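Local coordinates for protein hydroxyglutarate synthase (Pseudomonas putida, PDB 6W1G) that catalyses the iron(II)-dependent oxidative decarboxylation and hydroxylation of 2-oxoadipate to D-2-hydroxyglutarate, a step in D-lysine catabolism, at residues A18-M23 / H188-H193; K25-L30 / T289-E294; I213-V216 / P222-N225. All coordinates share one frame; numbering follows the deposited sequence. Where two conformers were deposited one is given.

The three contacts lie close together on the same side of the chain's centre, their own centres about 12 to 14 Å apart. Contacts 1 and 2 share helix 9-27 and interleave along the sequence, whereas contact 3, joining helix 211-217 to the loop before strand 226-229, falls inside the long loop closed by contact 2. Trp-192 joins the loop of contact 1 to both of the others, and Ile-224 of contact 3 reaches the helix of contact 1 and the strand of contact 2. Together they tie the N-terminal helix and two loops to the strands carrying the metal ligands and Arg-74, the residue inferred to matter for substrate specificity.

Contact 1: residues A18-M23 / H188-H193; sequences AAMSLM and HTFRWH
Met-20 and Met-23, less than one turn apart on helix 9-27, meet a type I beta turn formed by His-188 to Arg-191, where Phe-190 and Arg-191 receive them. His-188 stays back from the helix, but its ring fixes the arginine that does touch: ND1 accepts a bond from Arg-191 NE at 3.2 Å, slightly out of the ring plane, which marks ND1 as the unprotonated nitrogen in this pairing. Next comes Thr-189, whose CB sits over the centre of one face of the Phe-190 ring. That ring takes Met-20 SD in a Met-aromatic contact, the sulfur 4.9 Å from the centroid and at an oblique 54° to the ring normal. The bend at chi2 (-83°) sets the sulfur there, and a second bend at chi3 (-81°) folds CE against Phe-190 CB. The backbone of Phe-190 meets the second methionine, with Met-23 CE 3.8 Å from Phe-190 O. Arg-191 then runs out extended from CG to NE, and Met-23 SD lies over one guanidinium face, offset toward its rim. SD also lies beside CG of Arg-191, but both methionines were deposited in two conformers, so the apparent tightness there is doubtful. Around this contact, Leu-187 of helix 176-188 touches both methionines, Ile-224 does the same from a loop, and Phe-190 rests on Ile-73 of strand 69-75, in the central mixed sheet.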
# COMPACT_ATOMS: atom_id res chain seq x y z
N ALA A 18 -5.90 -12.26 -5.40
CA ALA A 18 -7.03 -12.48 -6.31
C ALA A 18 -8.26 -12.99 -5.58
O ALA A 18 -9.40 -12.56 -5.87
CB ALA A 18 -6.64 -13.49 -7.40
N ALA A 19 -8.07 -13.90 -4.61
CA ALA A 19 -9.21 -14.42 -3.84
C ALA A 19 -9.81 -13.33 -2.97
O ALA A 19 -11.04 -13.27 -2.81
CB ALA A 19 -8.78 -15.62 -3.01
N MET A 20 -8.98 -12.48 -2.38
CA MET A 20 -9.48 -11.36 -1.59
C MET A 20 -10.31 -10.43 -2.46
O MET A 20 -11.36 -9.94 -2.03
CB MET A 20 -8.33 -10.59 -0.93
CG MET A 20 -7.63 -11.29 0.26
SD MET A 20 -8.45 -11.09 1.84
CE MET A 20 -7.90 -9.47 2.35
N SER A 21 -9.84 -10.15 -3.66
CA SER A 21 -10.56 -9.25 -4.56
C SER A 21 -11.92 -9.82 -4.92
O SER A 21 -12.93 -9.11 -4.92
CB SER A 21 -9.71 -8.98 -5.79
OG SER A 21 -10.32 -8.01 -6.62
N LEU A 22 -11.98 -11.10 -5.25
CA LEU A 22 -13.27 -11.69 -5.57
C LEU A 22 -14.21 -11.67 -4.37
O LEU A 22 -15.41 -11.41 -4.51
CB LEU A 22 -13.05 -13.12 -6.07
CG LEU A 22 -12.43 -13.07 -7.47
CD1 LEU A 22 -12.43 -14.48 -7.99
CD2 LEU A 22 -13.04 -12.13 -8.52
N MET A 23 -13.70 -11.97 -3.18
CA MET A 23 -14.54 -11.97 -1.99
C MET A 23 -15.07 -10.57 -1.72
O MET A 23 -16.28 -10.38 -1.46
CB MET A 23 -13.73 -12.45 -0.78
CG MET A 23 -14.47 -12.34 0.53
SD MET A 23 -13.59 -12.96 1.96
CE MET A 23 -12.47 -11.59 2.25
N HIS A 188 -10.80 -16.42 5.55
CA HIS A 188 -11.86 -16.33 6.53
C HIS A 188 -11.60 -15.23 7.56
O HIS A 188 -12.55 -14.62 8.07
CB HIS A 188 -12.02 -17.67 7.24
CG HIS A 188 -12.58 -18.76 6.41
ND1 HIS A 188 -13.66 -18.59 5.56
CD2 HIS A 188 -12.26 -20.07 6.34
CE1 HIS A 188 -13.95 -19.75 4.99
NE2 HIS A 188 -13.12 -20.66 5.45
N THR A 189 -10.32 -14.95 7.85
CA THR A 189 -9.98 -13.94 8.84
C THR A 189 -10.54 -12.59 8.47
O THR A 189 -10.82 -11.79 9.36
CB THR A 189 -8.48 -13.89 9.01
OG1 THR A 189 -8.05 -15.15 9.48
CG2 THR A 189 -8.04 -12.91 10.04
N PHE A 190 -10.69 -12.33 7.16
CA PHE A 190 -10.95 -10.99 6.63
C PHE A 190 -12.34 -10.81 6.08
O PHE A 190 -12.67 -9.73 5.56
CB PHE A 190 -9.90 -10.69 5.56
CG PHE A 190 -8.50 -10.92 6.05
CD1 PHE A 190 -7.97 -10.14 7.07
CD2 PHE A 190 -7.76 -11.99 5.61
CE1 PHE A 190 -6.74 -10.37 7.56
CE2 PHE A 190 -6.48 -12.23 6.10
CZ PHE A 190 -5.97 -11.41 7.09
N ARG A 191 -13.20 -11.80 6.24
CA ARG A 191 -14.56 -11.69 5.73
C ARG A 191 -15.40 -10.77 6.61
O ARG A 191 -15.20 -10.69 7.83
CB ARG A 191 -15.20 -13.07 5.76
CG ARG A 191 -14.76 -13.97 4.71
CD ARG A 191 -15.57 -15.27 4.72
NE ARG A 191 -14.91 -16.21 3.83
CZ ARG A 191 -15.10 -16.24 2.53
NH1 ARG A 191 -15.95 -15.39 1.98
NH2 ARG A 191 -14.46 -17.11 1.77
N TRP A 192 -16.41 -10.15 5.99
CA TRP A 192 -17.34 -9.35 6.75
C TRP A 192 -18.31 -10.24 7.52
O TRP A 192 -18.85 -11.20 6.96
CB TRP A 192 -18.16 -8.48 5.78
CG TRP A 192 -19.11 -7.56 6.48
CD1 TRP A 192 -20.42 -7.79 6.77
CD2 TRP A 192 -18.79 -6.27 7.02
NE1 TRP A 192 -20.95 -6.72 7.45
CE2 TRP A 192 -19.97 -5.77 7.61
CE3 TRP A 192 -17.64 -5.49 7.05
CZ2 TRP A 192 -20.02 -4.53 8.23
CZ3 TRP A 192 -17.69 -4.23 7.66
CH2 TRP A 192 -18.87 -3.78 8.25
N HIS A 193 -18.58 -9.90 8.79
CA HIS A 193 -19.59 -10.58 9.60
C HIS A 193 -20.51 -9.54 10.21
O HIS A 193 -20.05 -8.66 10.94
CB HIS A 193 -18.93 -11.40 10.72
CG HIS A 193 -17.99 -12.45 10.22
ND1 HIS A 193 -16.62 -12.30 10.26
CD2 HIS A 193 -18.23 -13.64 9.64
CE1 HIS A 193 -16.05 -13.37 9.73
NE2 HIS A 193 -17.00 -14.20 9.34

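Contact 2: residues K25-L30 / T289-E294; sequences KQEVPL and TARFGE. With NI (nickel (II) ion), chain B.
Glu-27, ending helix 9-27, and Arg-291 of strand 288-298 form a buried salt bridge on the strand that also supplies the carboxylate of the enzyme's two-histidine-one-carboxylate metal site. Arg-291 NH1 gives Glu-27 OE1 a nearly straight bond of 2.9 Å (169°), in the guanidinium plane but from above the carboxylate plane; the two planes are 47° apart. A kink at chi3 (77°) turns the guanidinium toward the helix end. Its terminal nitrogens are fully used. NH1 also donates to water 2, which in turn donates to the backbone O of Glu-27, while NH2 serves Ile-224 O and water 1. Glu-27 OE1 accepts from water 1 as well, and OE2 takes the backbone N of Trp-192, leaving both carboxylate oxygens satisfied. Val-28 CG2 lies over one guanidinium face, 3.6 Å from NH1. A leucine in place of Arg-291 would probably leave the Glu-27 carboxylate without its countercharge and strand Ile-224 O and the two waters without their donor. Three residues along the strand, Glu-294 binds the nickel ion that stands where iron(II) works. His-70, His-226 and three waters complete six ligands, and Thr-228 OG1 hydrogen-bonds to the ligating oxygen. Glu-294 OE1 lies 2.1 Å from the nickel, while OE2 accepts a 2.5 Å bond from the metal-bound water 3.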
# COMPACT_ATOMS: atom_id res chain seq x y z
N LYS A 25 -15.42 -8.09 -3.79
CA LYS A 25 -16.36 -7.67 -4.82
C LYS A 25 -17.75 -8.22 -4.54
O LYS A 25 -18.73 -7.54 -4.77
CB LYS A 25 -15.84 -8.13 -6.17
CG LYS A 25 -16.73 -7.70 -7.32
CD LYS A 25 -16.14 -8.11 -8.66
CE LYS A 25 -17.19 -7.98 -9.76
NZ LYS A 25 -16.66 -8.14 -11.15
N GLN A 26 -17.85 -9.45 -4.04
CA GLN A 26 -19.14 -10.01 -3.65
C GLN A 26 -19.74 -9.23 -2.49
O GLN A 26 -20.95 -8.98 -2.46
CB GLN A 26 -18.93 -11.49 -3.34
CG GLN A 26 -20.13 -12.16 -2.70
CD GLN A 26 -20.12 -12.07 -1.16
OE1 GLN A 26 -21.11 -11.66 -0.54
NE2 GLN A 26 -18.99 -12.45 -0.54
N GLU A 27 -18.93 -8.85 -1.53
CA GLU A 27 -19.41 -8.11 -0.38
C GLU A 27 -19.80 -6.68 -0.73
O GLU A 27 -20.72 -6.12 -0.13
CB GLU A 27 -18.33 -8.07 0.71
CG GLU A 27 -18.04 -9.42 1.35
CD GLU A 27 -17.02 -9.36 2.48
OE1 GLU A 27 -16.47 -8.27 2.74
OE2 GLU A 27 -16.79 -10.40 3.14
N VAL A 28 -19.06 -6.05 -1.64
CA VAL A 28 -19.13 -4.62 -1.94
C VAL A 28 -19.20 -4.45 -3.45
O VAL A 28 -18.17 -4.22 -4.13
CB VAL A 28 -17.94 -3.86 -1.32
CG1 VAL A 28 -18.01 -2.39 -1.59
CG2 VAL A 28 -17.86 -4.12 0.18
N PRO A 29 -20.40 -4.50 -4.04
CA PRO A 29 -20.50 -4.49 -5.52
C PRO A 29 -19.87 -3.27 -6.17
O PRO A 29 -19.36 -3.38 -7.30
CB PRO A 29 -22.02 -4.53 -5.76
CG PRO A 29 -22.58 -5.10 -4.58
CD PRO A 29 -21.67 -4.87 -3.40
N LEU A 30 -19.88 -2.11 -5.52
CA LEU A 30 -19.29 -0.91 -6.13
C LEU A 30 -17.80 -1.02 -6.31
O LEU A 30 -17.24 -0.30 -7.15
CB LEU A 30 -19.73 0.34 -5.34
CG LEU A 30 -21.15 0.85 -5.65
CD1 LEU A 30 -21.64 1.87 -4.64
CD2 LEU A 30 -21.29 1.45 -7.07
N THR A 289 -23.50 0.90 9.45
CA THR A 289 -22.13 1.37 9.40
C THR A 289 -21.64 1.37 7.96
O THR A 289 -21.94 0.47 7.17
CB THR A 289 -21.20 0.50 10.25
OG1 THR A 289 -19.89 1.08 10.29
CG2 THR A 289 -21.06 -0.89 9.66
N ALA A 290 -20.84 2.36 7.63
CA ALA A 290 -20.44 2.55 6.25
C ALA A 290 -19.15 1.81 5.97
O ALA A 290 -18.25 1.75 6.82
CB ALA A 290 -20.25 4.04 5.96
N ARG A 291 -19.09 1.23 4.77
CA ARG A 291 -17.85 0.70 4.21
C ARG A 291 -17.37 1.67 3.17
O ARG A 291 -18.17 2.11 2.31
CB ARG A 291 -18.05 -0.68 3.58
CG ARG A 291 -18.57 -1.69 4.59
CD ARG A 291 -18.46 -3.13 4.05
NE ARG A 291 -17.08 -3.59 4.14
CZ ARG A 291 -16.71 -4.85 3.89
NH1 ARG A 291 -17.58 -5.73 3.41
NH2 ARG A 291 -15.42 -5.17 4.03
N PHE A 292 -16.11 2.07 3.26
CA PHE A 292 -15.54 3.05 2.35
C PHE A 292 -14.52 2.40 1.44
O PHE A 292 -13.80 1.49 1.82
CB PHE A 292 -14.86 4.14 3.12
CG PHE A 292 -15.79 4.96 3.94
CD1 PHE A 292 -16.45 6.05 3.39
CD2 PHE A 292 -16.04 4.65 5.27
CE1 PHE A 292 -17.33 6.81 4.16
CE2 PHE A 292 -16.90 5.42 6.02
CZ PHE A 292 -17.56 6.48 5.47
N GLY A 293 -14.44 2.91 0.23
CA GLY A 293 -13.47 2.47 -0.75
C GLY A 293 -12.42 3.53 -0.98
O GLY A 293 -12.44 4.65 -0.46
N GLU A 294 -11.41 3.11 -1.75
CA GLU A 294 -10.25 3.95 -2.04
C GLU A 294 -9.73 3.64 -3.43
O GLU A 294 -9.88 2.51 -3.96
CB GLU A 294 -9.17 3.69 -0.98
CG GLU A 294 -7.90 4.50 -1.10
CD GLU A 294 -6.99 4.20 0.06
OE1 GLU A 294 -6.30 3.17 0.05
OE2 GLU A 294 -6.98 4.99 1.03
NI NI B . -5.36 2.38 1.73
O HOH W 1 -14.33 -7.97 4.34
O HOH W 2 -20.40 -6.01 2.76
O HOH W 3 -5.66 4.24 3.01
O HOH W 4 -4.39 1.82 3.56
O HOH W 5 -3.64 3.47 1.62

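Contact 3: residues I213-V216 / P222-N225; sequences IADV and PHIN
His-223 turns the NE2 edge of its imidazole onto the carboxylate of Asp-215, a His-carboxylate hydrogen bond that staples helix 211-217 to the loop leading into strand 226-229, an edge strand of the central mixed sheet. NE2 donates to Asp-215 OD1 at 2.7 Å, with an N-H...O angle of 152°. The acceptor lies almost exactly in the imidazole plane, whereas the nitrogen reaches OD1 on its syn side, somewhat out of the carboxylate plane. The two flat groups are twisted 54° apart, so the ring meets the acid at its edge without stacking on it. Beside the bond, CE1 also comes within 3.4 Å of Asp-215 OD1. With chi1 near -177°, the aspartate's CG lies opposite its own backbone N and the acid reaches across to the loop. Asp-215 has a second partner, since OD2 makes a salt bridge to NH1 of Arg-74, which binds 2-oxoadipate. Each carboxylate oxygen thus holds a different group, and His-223 acts as a second-shell residue: by gripping OD1 it is likely to limit rotation of the acid that faces this substrate-binding arginine. The negative charge probably also favours keeping a proton on NE2. The ring is itself confined by aromatic neighbours, Phe-219 meeting it edge-to-face and Trp-192 stacking on it, with Trp-192 CZ3 3.4 Å from His-223 CE1.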
# COMPACT_ATOMS: atom_id res chain seq x y z
N ILE A 213 -12.53 2.43 17.28
CA ILE A 213 -12.59 1.48 18.38
C ILE A 213 -13.75 0.52 18.20
O ILE A 213 -13.61 -0.69 18.42
CB ILE A 213 -12.64 2.24 19.72
CG1 ILE A 213 -11.33 3.01 19.92
CG2 ILE A 213 -12.91 1.30 20.88
CD1 ILE A 213 -11.37 4.01 21.06
N ALA A 214 -14.92 1.02 17.79
CA ALA A 214 -16.04 0.13 17.53
C ALA A 214 -15.77 -0.80 16.34
O ALA A 214 -16.08 -1.99 16.40
CB ALA A 214 -17.32 0.93 17.29
N ASP A 215 -15.20 -0.27 15.26
CA ASP A 215 -14.92 -1.09 14.09
C ASP A 215 -14.05 -2.30 14.44
O ASP A 215 -14.23 -3.37 13.86
CB ASP A 215 -14.29 -0.24 12.98
CG ASP A 215 -14.04 -1.02 11.71
OD1 ASP A 215 -15.03 -1.42 11.06
OD2 ASP A 215 -12.86 -1.26 11.38
N VAL A 216 -13.11 -2.13 15.37
CA VAL A 216 -12.23 -3.22 15.79
C VAL A 216 -12.91 -4.10 16.83
O VAL A 216 -12.99 -5.32 16.70
CB VAL A 216 -10.89 -2.65 16.31
CG1 VAL A 216 -10.01 -3.75 16.89
CG2 VAL A 216 -10.15 -1.93 15.18
N PRO A 222 -10.90 -8.94 11.73
CA PRO A 222 -10.41 -7.79 10.92
C PRO A 222 -10.92 -7.78 9.49
O PRO A 222 -10.21 -8.15 8.54
CB PRO A 222 -8.89 -7.95 10.98
CG PRO A 222 -8.69 -9.41 11.07
CD PRO A 222 -9.80 -9.89 11.99
N HIS A 223 -12.14 -7.35 9.31
CA HIS A 223 -12.72 -7.28 7.98
C HIS A 223 -11.97 -6.25 7.14
O HIS A 223 -11.25 -5.38 7.65
CB HIS A 223 -14.21 -6.97 8.05
CG HIS A 223 -14.56 -5.78 8.88
ND1 HIS A 223 -15.55 -5.83 9.84
CD2 HIS A 223 -14.07 -4.52 8.91
CE1 HIS A 223 -15.67 -4.65 10.41
NE2 HIS A 223 -14.77 -3.83 9.88
N ILE A 224 -12.15 -6.34 5.83
CA ILE A 224 -11.41 -5.46 4.93
C ILE A 224 -11.91 -4.03 5.14
O ILE A 224 -13.10 -3.73 4.97
CB ILE A 224 -11.59 -5.91 3.47
CG1 ILE A 224 -10.96 -7.28 3.30
CG2 ILE A 224 -11.02 -4.89 2.52
CD1 ILE A 224 -11.25 -7.93 1.98
N ASN A 225 -11.02 -3.13 5.51
CA ASN A 225 -11.37 -1.73 5.63
C ASN A 225 -11.45 -1.07 4.27
O ASN A 225 -12.31 -0.20 4.03
CB ASN A 225 -10.30 -1.01 6.45
CG ASN A 225 -10.61 0.43 6.67
OD1 ASN A 225 -9.92 1.29 6.13
ND2 ASN A 225 -11.62 0.73 7.47